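PDB 3UMO: ATP-dependent 6-phosphofructokinase isozyme 2 from Escherichia coli, which catalyses the ATP-dependent phosphorylation of fructose 6-phosphate to fructose 1,6-bisphosphate, the first committing step of glycolysis, as a homodimeric kinase of the ribokinase clan. Local coordinates for residues T82-H94 against F106-Q120. Residues are numbered along the deposited sequence; the frame is centred on the assembly and turned at random.
Sequences TVEAKDWTRQNLH and FVMPGAALNEDEFRQ
At the edge of the Phe106 ring, near its plane, lies Leu93 O, which accepts from Phe106 N. NH2 of the Arg90 guanidinium sits over the centre of one face of the Trp88 ring and forms a salt bridge with Asp87 OD1, while Arg90 CG lies against Ala111 N (3.4 Å). The same carboxylate bridges the two segments: Asp87 OD2 accepts from Ala112 N (2.9 Å) on the anti side. Asn92 OD1 takes Met108 N from above its carbonyl plane (2.8 Å), prolonging the pairing beyond the hairpin; Arg90, Gln91 and Asn92 belong to the substrate-binding site. At the other end the Glu117 carboxylate is gripped through both oxygens, OE1 by Lys86 N (2.7 Å) and OE2 by Asn114 N, and Asn114 OD1 accepts from Glu117 N to complete a capping box. Were Glu117 an alanine, Lys86 N and Asn114 N would probably lose these acceptors and a gap would open beside Ala85. Val83 CG1 lies against Gln120 OE1 (3.4 Å), the two side chains crossing at a slant. The contact thus links the outermost strand 80-84 of the parallel sheet, beside helix 115-125, to hairpin 93-97/103-107, whose sheet continues into the second subunit.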
# COMPACT_ATOMS: atom_id res chain seq x y z
N THR A 82 39.00 6.32 11.04
CA THR A 82 38.52 5.30 10.12
C THR A 82 39.55 4.22 9.83
O THR A 82 40.75 4.40 10.05
CB THR A 82 38.03 5.93 8.80
OG1 THR A 82 39.11 6.62 8.17
CG2 THR A 82 36.88 6.91 9.05
N VAL A 83 39.05 3.08 9.36
CA VAL A 83 39.88 2.02 8.84
C VAL A 83 39.44 1.81 7.40
O VAL A 83 38.24 1.72 7.13
CB VAL A 83 39.67 0.71 9.63
CG1 VAL A 83 40.28 -0.47 8.88
CG2 VAL A 83 40.26 0.85 11.03
N GLU A 84 40.39 1.76 6.48
CA GLU A 84 40.03 1.56 5.08
C GLU A 84 39.68 0.09 4.86
O GLU A 84 40.46 -0.79 5.21
CB GLU A 84 41.17 2.00 4.16
CG GLU A 84 40.73 2.26 2.73
CD GLU A 84 41.67 3.18 2.00
OE1 GLU A 84 42.82 3.35 2.45
OE2 GLU A 84 41.25 3.75 0.97
N ALA A 85 38.50 -0.16 4.30
CA ALA A 85 38.06 -1.53 4.08
C ALA A 85 38.00 -1.85 2.59
O ALA A 85 37.79 -0.96 1.76
CB ALA A 85 36.71 -1.78 4.73
N LYS A 86 38.17 -3.13 2.25
CA LYS A 86 38.18 -3.56 0.86
C LYS A 86 36.80 -3.45 0.22
O LYS A 86 36.67 -3.00 -0.91
CB LYS A 86 38.70 -5.00 0.75
CG LYS A 86 40.15 -5.17 1.17
CD LYS A 86 41.10 -4.83 0.04
CE LYS A 86 42.56 -4.83 0.51
NZ LYS A 86 42.89 -3.63 1.32
N ASP A 87 35.77 -3.86 0.96
CA ASP A 87 34.39 -3.82 0.46
C ASP A 87 33.83 -2.41 0.60
O ASP A 87 33.95 -1.79 1.66
CB ASP A 87 33.54 -4.84 1.23
CG ASP A 87 32.26 -5.22 0.50
OD1 ASP A 87 32.14 -4.91 -0.71
OD2 ASP A 87 31.38 -5.84 1.13
N TRP A 88 33.21 -1.90 -0.46
CA TRP A 88 32.77 -0.50 -0.47
C TRP A 88 31.59 -0.24 0.47
O TRP A 88 30.70 -1.07 0.63
CB TRP A 88 32.44 -0.03 -1.90
CG TRP A 88 31.10 -0.50 -2.42
CD1 TRP A 88 29.88 0.05 -2.16
CD2 TRP A 88 30.87 -1.61 -3.29
NE1 TRP A 88 28.89 -0.65 -2.82
CE2 TRP A 88 29.47 -1.67 -3.52
CE3 TRP A 88 31.70 -2.55 -3.90
CZ2 TRP A 88 28.90 -2.65 -4.33
CZ3 TRP A 88 31.12 -3.52 -4.71
CH2 TRP A 88 29.73 -3.56 -4.91
N THR A 89 31.59 0.95 1.08
CA THR A 89 30.55 1.35 2.02
C THR A 89 29.16 1.27 1.37
O THR A 89 28.93 1.87 0.32
CB THR A 89 30.81 2.79 2.54
OG1 THR A 89 32.01 2.79 3.32
CG2 THR A 89 29.65 3.28 3.41
N ARG A 90 28.27 0.50 1.99
CA ARG A 90 26.95 0.21 1.44
C ARG A 90 25.97 1.36 1.65
O ARG A 90 26.21 2.26 2.46
CB ARG A 90 26.39 -1.08 2.04
CG ARG A 90 27.14 -2.34 1.65
CD ARG A 90 27.13 -2.53 0.14
NE ARG A 90 27.52 -3.89 -0.26
CZ ARG A 90 28.74 -4.24 -0.65
NH1 ARG A 90 28.99 -5.50 -0.99
NH2 ARG A 90 29.71 -3.34 -0.71
N GLN A 91 24.86 1.32 0.91
CA GLN A 91 23.88 2.40 0.92
C GLN A 91 22.49 1.91 1.29
O GLN A 91 21.99 0.94 0.72
CB GLN A 91 23.80 3.05 -0.46
CG GLN A 91 25.12 3.53 -1.03
CD GLN A 91 24.93 4.69 -2.00
OE1 GLN A 91 25.36 4.65 -3.15
NE2 GLN A 91 24.28 5.75 -1.52
N ASN A 92 21.85 2.59 2.25
CA ASN A 92 20.43 2.36 2.50
C ASN A 92 19.61 3.44 1.79
O ASN A 92 20.15 4.48 1.42
CB ASN A 92 20.11 2.34 4.00
CG ASN A 92 20.74 1.15 4.70
OD1 ASN A 92 20.94 0.10 4.09
ND2 ASN A 92 21.06 1.32 5.97
N LEU A 93 18.33 3.18 1.59
CA LEU A 93 17.49 4.10 0.83
C LEU A 93 16.29 4.60 1.63
O LEU A 93 15.52 3.80 2.16
CB LEU A 93 17.01 3.46 -0.47
CG LEU A 93 16.23 4.38 -1.42
CD1 LEU A 93 17.10 5.53 -1.90
CD2 LEU A 93 15.63 3.61 -2.60
N HIS A 94 16.15 5.92 1.68
CA HIS A 94 15.02 6.58 2.32
C HIS A 94 14.19 7.21 1.21
O HIS A 94 14.69 8.05 0.45
CB HIS A 94 15.52 7.67 3.28
CG HIS A 94 14.43 8.45 3.95
ND1 HIS A 94 13.80 9.52 3.34
CD2 HIS A 94 13.88 8.34 5.18
CE1 HIS A 94 12.90 10.02 4.17
NE2 HIS A 94 12.93 9.32 5.29
N PHE A 106 14.44 1.47 3.43
CA PHE A 106 14.94 0.15 3.06
C PHE A 106 16.34 -0.02 3.62
O PHE A 106 17.28 0.66 3.20
CB PHE A 106 14.89 -0.02 1.54
CG PHE A 106 13.52 0.19 0.98
CD1 PHE A 106 13.12 1.44 0.53
CD2 PHE A 106 12.59 -0.85 0.96
CE1 PHE A 106 11.84 1.66 0.05
CE2 PHE A 106 11.31 -0.65 0.47
CZ PHE A 106 10.93 0.61 0.01
N VAL A 107 16.46 -0.91 4.60
CA VAL A 107 17.69 -1.08 5.35
C VAL A 107 18.36 -2.40 4.99
O VAL A 107 17.82 -3.48 5.28
CB VAL A 107 17.44 -1.03 6.87
CG1 VAL A 107 18.75 -1.19 7.63
CG2 VAL A 107 16.76 0.28 7.25
N MET A 108 19.51 -2.31 4.34
CA MET A 108 20.26 -3.48 3.91
C MET A 108 21.51 -3.62 4.78
O MET A 108 21.84 -2.70 5.52
CB MET A 108 20.62 -3.34 2.42
CG MET A 108 19.46 -3.71 1.52
SD MET A 108 19.69 -3.18 -0.18
CE MET A 108 19.54 -1.40 0.02
N PRO A 109 22.18 -4.78 4.71
CA PRO A 109 23.36 -4.98 5.57
C PRO A 109 24.51 -4.05 5.20
O PRO A 109 24.57 -3.52 4.08
CB PRO A 109 23.76 -6.43 5.28
CG PRO A 109 22.50 -7.07 4.75
CD PRO A 109 21.85 -6.00 3.95
N GLY A 110 25.41 -3.84 6.16
CA GLY A 110 26.60 -3.04 5.90
C GLY A 110 27.58 -3.82 5.05
O GLY A 110 27.41 -5.02 4.82
N ALA A 111 28.63 -3.15 4.59
CA ALA A 111 29.70 -3.81 3.85
C ALA A 111 30.33 -4.93 4.69
O ALA A 111 30.29 -4.90 5.92
CB ALA A 111 30.77 -2.81 3.43
N ALA A 112 30.92 -5.89 4.00
CA ALA A 112 31.62 -6.98 4.68
C ALA A 112 32.89 -6.46 5.35
O ALA A 112 33.48 -5.47 4.92
CB ALA A 112 31.94 -8.09 3.71
N LEU A 113 33.30 -7.14 6.42
CA LEU A 113 34.55 -6.83 7.10
C LEU A 113 35.37 -8.10 7.16
O LEU A 113 34.87 -9.13 7.60
CB LEU A 113 34.28 -6.35 8.53
CG LEU A 113 34.06 -4.87 8.82
CD1 LEU A 113 33.81 -4.67 10.31
CD2 LEU A 113 35.25 -4.05 8.36
N ASN A 114 36.63 -8.05 6.73
CA ASN A 114 37.48 -9.22 6.89
C ASN A 114 38.13 -9.21 8.27
O ASN A 114 37.95 -8.25 9.03
CB ASN A 114 38.51 -9.38 5.76
CG ASN A 114 39.49 -8.22 5.68
OD1 ASN A 114 39.91 -7.65 6.69
ND2 ASN A 114 39.88 -7.86 4.46
N GLU A 115 38.86 -10.26 8.60
CA GLU A 115 39.44 -10.37 9.93
C GLU A 115 40.51 -9.32 10.19
O GLU A 115 40.59 -8.78 11.29
CB GLU A 115 39.98 -11.78 10.17
CG GLU A 115 38.89 -12.84 10.27
CD GLU A 115 39.45 -14.25 10.33
OE1 GLU A 115 40.51 -14.50 9.73
OE2 GLU A 115 38.82 -15.10 10.99
N ASP A 116 41.32 -9.02 9.18
CA ASP A 116 42.35 -7.99 9.31
C ASP A 116 41.74 -6.64 9.64
O ASP A 116 42.20 -5.93 10.54
CB ASP A 116 43.18 -7.89 8.04
CG ASP A 116 44.18 -6.74 8.08
OD1 ASP A 116 44.81 -6.53 9.14
OD2 ASP A 116 44.32 -6.04 7.06
N GLU A 117 40.70 -6.28 8.89
CA GLU A 117 40.02 -5.01 9.08
C GLU A 117 39.41 -4.88 10.48
O GLU A 117 39.48 -3.82 11.10
CB GLU A 117 38.95 -4.81 8.00
CG GLU A 117 39.55 -4.47 6.63
CD GLU A 117 38.64 -4.85 5.47
OE1 GLU A 117 39.07 -4.67 4.30
OE2 GLU A 117 37.51 -5.32 5.71
N PHE A 118 38.83 -5.97 10.99
CA PHE A 118 38.25 -5.94 12.32
C PHE A 118 39.33 -5.73 13.39
O PHE A 118 39.13 -4.98 14.35
CB PHE A 118 37.45 -7.20 12.61
CG PHE A 118 36.73 -7.17 13.93
CD1 PHE A 118 37.32 -7.69 15.07
CD2 PHE A 118 35.47 -6.60 14.03
CE1 PHE A 118 36.66 -7.65 16.29
CE2 PHE A 118 34.81 -6.56 15.25
CZ PHE A 118 35.40 -7.09 16.38
N ARG A 119 40.47 -6.39 13.23
CA ARG A 119 41.60 -6.20 14.14
C ARG A 119 42.11 -4.76 14.08
O ARG A 119 42.57 -4.22 15.09
CB ARG A 119 42.73 -7.19 13.84
CG ARG A 119 42.48 -8.59 14.40
CD ARG A 119 43.68 -9.51 14.16
NE ARG A 119 43.81 -9.84 12.74
CZ ARG A 119 43.38 -10.98 12.21
NH1 ARG A 119 42.84 -11.92 12.98
NH2 ARG A 119 43.54 -11.20 10.91
N GLN A 120 42.04 -4.14 12.91
CA GLN A 120 42.42 -2.74 12.77
C GLN A 120 41.48 -1.84 13.55
O GLN A 120 41.90 -0.84 14.15
CB GLN A 120 42.43 -2.31 11.31
CG GLN A 120 43.61 -2.84 10.52
CD GLN A 120 43.60 -2.36 9.09
OE1 GLN A 120 43.62 -1.16 8.83
NE2 GLN A 120 43.54 -3.30 8.15
O HOH W 1 42.91 -1.57 5.87
O HOH W 2 43.26 1.22 7.16
O HOH W 3 36.01 -5.36 3.40
O HOH W 4 29.01 -0.35 4.84
O HOH W 5 22.44 -0.88 7.43
O HOH W 6 23.71 -0.78 3.76